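Local coordinates for 16.4 kDa salivary peptide (Culex quinquefasciatus, PDB 7KC8), which is of unknown function but adopts a ricin-type beta-trefoil fold in mosquito saliva and may bind sugars, at residues A[68-76]-A[112-120]. Numbering follows the deposited sequence.
Sequences DDPGRAVKT and SDHVVTKKM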
# COMPACT_ATOMS: atom_id res chain seq x y z
N ASP A 68 -7.19 -8.77 -12.32
CA ASP A 68 -7.32 -10.21 -12.16
C ASP A 68 -8.65 -10.55 -11.50
O ASP A 68 -9.39 -9.67 -11.04
CB ASP A 68 -6.17 -10.79 -11.33
CG ASP A 68 -4.82 -10.70 -12.04
OD1 ASP A 68 -4.80 -10.61 -13.29
OD2 ASP A 68 -3.77 -10.71 -11.34
N ASP A 69 -8.95 -11.84 -11.44
CA ASP A 69 -10.12 -12.38 -10.76
C ASP A 69 -10.32 -11.73 -9.39
O ASP A 69 -11.37 -11.13 -9.14
N PRO A 70 -9.35 -11.82 -8.48
CA PRO A 70 -9.51 -11.21 -7.16
C PRO A 70 -9.35 -9.69 -7.13
O PRO A 70 -9.53 -9.09 -6.06
CB PRO A 70 -8.42 -11.89 -6.33
CG PRO A 70 -7.36 -12.23 -7.33
CD PRO A 70 -8.08 -12.56 -8.60
N GLY A 71 -9.03 -9.04 -8.24
CA GLY A 71 -8.82 -7.61 -8.27
C GLY A 71 -7.48 -7.26 -8.87
O GLY A 71 -6.66 -8.12 -9.19
N ARG A 72 -7.25 -5.95 -9.02
CA ARG A 72 -6.00 -5.46 -9.59
C ARG A 72 -4.88 -5.63 -8.58
O ARG A 72 -4.87 -4.96 -7.54
CB ARG A 72 -6.14 -4.00 -10.00
CG ARG A 72 -4.86 -3.43 -10.63
CD ARG A 72 -4.99 -1.96 -10.95
NE ARG A 72 -6.14 -1.69 -11.79
CZ ARG A 72 -6.11 -1.73 -13.12
NH1 ARG A 72 -4.99 -2.02 -13.77
NH2 ARG A 72 -7.22 -1.46 -13.80
N ALA A 73 -3.93 -6.52 -8.88
CA ALA A 73 -2.91 -6.88 -7.91
C ALA A 73 -2.00 -5.70 -7.61
O ALA A 73 -1.64 -4.93 -8.51
CB ALA A 73 -2.08 -8.07 -8.41
N VAL A 74 -1.65 -5.56 -6.34
CA VAL A 74 -0.75 -4.53 -5.83
C VAL A 74 0.49 -5.24 -5.29
O VAL A 74 0.38 -6.23 -4.56
CB VAL A 74 -1.45 -3.71 -4.72
CG1 VAL A 74 -0.48 -2.78 -3.97
CG2 VAL A 74 -2.64 -2.93 -5.28
N LYS A 75 1.67 -4.74 -5.67
CA LYS A 75 2.93 -5.29 -5.17
C LYS A 75 3.97 -4.17 -5.15
O LYS A 75 3.65 -3.01 -5.43
CB LYS A 75 3.35 -6.52 -5.98
CG LYS A 75 3.35 -6.37 -7.49
N THR A 76 5.22 -4.51 -4.80
CA THR A 76 6.32 -3.54 -4.82
C THR A 76 7.29 -3.86 -5.95
O THR A 76 7.56 -5.03 -6.24
CB THR A 76 7.09 -3.49 -3.50
OG1 THR A 76 7.87 -4.67 -3.36
CG2 THR A 76 6.14 -3.36 -2.32
N SER A 112 -10.17 -12.80 1.04
CA SER A 112 -9.20 -13.88 0.92
C SER A 112 -7.74 -13.40 1.09
O SER A 112 -6.82 -14.11 0.65
CB SER A 112 -9.36 -14.57 -0.44
OG SER A 112 -9.18 -13.64 -1.50
N ASP A 113 -7.52 -12.22 1.68
CA ASP A 113 -6.22 -11.66 2.02
C ASP A 113 -5.44 -11.11 0.82
O ASP A 113 -4.26 -10.77 0.97
CB ASP A 113 -5.33 -12.66 2.76
CG ASP A 113 -6.00 -13.25 3.98
OD1 ASP A 113 -6.78 -12.54 4.65
OD2 ASP A 113 -5.74 -14.43 4.29
N HIS A 114 -6.04 -11.01 -0.36
CA HIS A 114 -5.39 -10.37 -1.49
C HIS A 114 -5.27 -8.87 -1.27
O HIS A 114 -6.17 -8.24 -0.70
CB HIS A 114 -6.18 -10.62 -2.78
CG HIS A 114 -6.09 -12.03 -3.28
ND1 HIS A 114 -6.88 -13.05 -2.80
CD2 HIS A 114 -5.29 -12.58 -4.23
CE1 HIS A 114 -6.57 -14.17 -3.42
NE2 HIS A 114 -5.61 -13.92 -4.29
N VAL A 115 -4.17 -8.29 -1.73
CA VAL A 115 -3.93 -6.84 -1.68
C VAL A 115 -4.13 -6.32 -3.09
O VAL A 115 -3.32 -6.59 -3.98
CB VAL A 115 -2.54 -6.50 -1.13
CG1 VAL A 115 -2.36 -4.97 -1.02
CG2 VAL A 115 -2.35 -7.12 0.24
N VAL A 116 -5.21 -5.58 -3.30
CA VAL A 116 -5.69 -5.22 -4.62
C VAL A 116 -6.28 -3.82 -4.56
O VAL A 116 -6.62 -3.30 -3.49
CB VAL A 116 -6.76 -6.21 -5.14
CG1 VAL A 116 -6.25 -7.65 -5.18
CG2 VAL A 116 -8.04 -6.12 -4.29
N THR A 117 -6.49 -3.27 -5.73
CA THR A 117 -7.27 -2.03 -5.87
C THR A 117 -8.61 -2.43 -6.50
O THR A 117 -8.66 -3.43 -7.20
CB THR A 117 -6.45 -0.90 -6.51
OG1 THR A 117 -6.15 -1.25 -7.85
CG2 THR A 117 -5.19 -0.62 -5.74
N LYS A 118 -9.65 -1.67 -6.22
CA LYS A 118 -10.99 -1.97 -6.76
C LYS A 118 -11.71 -0.66 -7.02
O LYS A 118 -11.70 0.20 -6.16
CB LYS A 118 -11.82 -2.74 -5.73
CG LYS A 118 -11.41 -4.17 -5.48
N LYS A 119 -12.34 -0.55 -8.18
CA LYS A 119 -13.14 0.67 -8.48
C LYS A 119 -14.40 0.65 -7.62
O LYS A 119 -15.07 -0.36 -7.62
CB LYS A 119 -13.55 0.77 -9.95
CG LYS A 119 -13.77 2.19 -10.42
N MET A 120 -14.61 1.72 -6.87
CA MET A 120 -15.77 1.90 -6.01
C MET A 120 -16.30 3.31 -6.22
O MET A 120 -15.55 4.23 -6.58
CB MET A 120 -15.41 1.68 -4.54
CG MET A 120 -14.64 0.40 -4.26
SD MET A 120 -14.39 0.09 -2.50
CE MET A 120 -16.08 -0.21 -1.99
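Arg72 and Thr117 form an antiparallel hydrogen-bonded pair, and Ala73 with Val116 the adjoining non-hydrogen-bonded one, where strands 72-76 and 115-118 meet in the beta-trefoil with their short axes inclined at 131°. The strands thus diverge well away from strict antiparallel alignment, and these two bridges join them. Thr117 N donates to Arg72 O at 3.0 Å; Val74 N reaches Val115 O at 3.1 Å, and the return bond from Arg72 N to Thr117 O is weak. Arg72 O also receives a CA-H contact from Val116.

Thr117 gathers a cluster of side chains, its methyl turned to Val74 and its hydroxyl to the Arg72 chain. The Val74 methyl CG2 presses against Thr117 CG2 at 3.5 Å, a tight fit made with the two side chains crossing nearly perpendicularly, while Val74 CB lies 4.0 Å from Val115 CG1. Leu107 of strand 105-109 touches both Val74 and Thr117. The aliphatic part of Arg72 runs past Thr117 OG1, with CD 3.4 Å away, and then bends at chi3 (-55°), leaving that hydroxyl beside the rim of the guanidinium and level with it. Glu105 joins the two residues, its OE2 forming a salt bridge with Arg72 NE and a hydrogen bond with Thr117 OG1; Arg72 NH1 is held by the carbonyl of Glu64.

The type I turn Asp68-Gly71 delivers Pro70 to His114, whose ND1 is hydrogen-bonded to Ser112 OG. There the pyrrolidine covers one imidazole face in a CH-pi contact, Pro70 CB standing 3.8 Å from the centroid of the His114 ring and 9° off its normal.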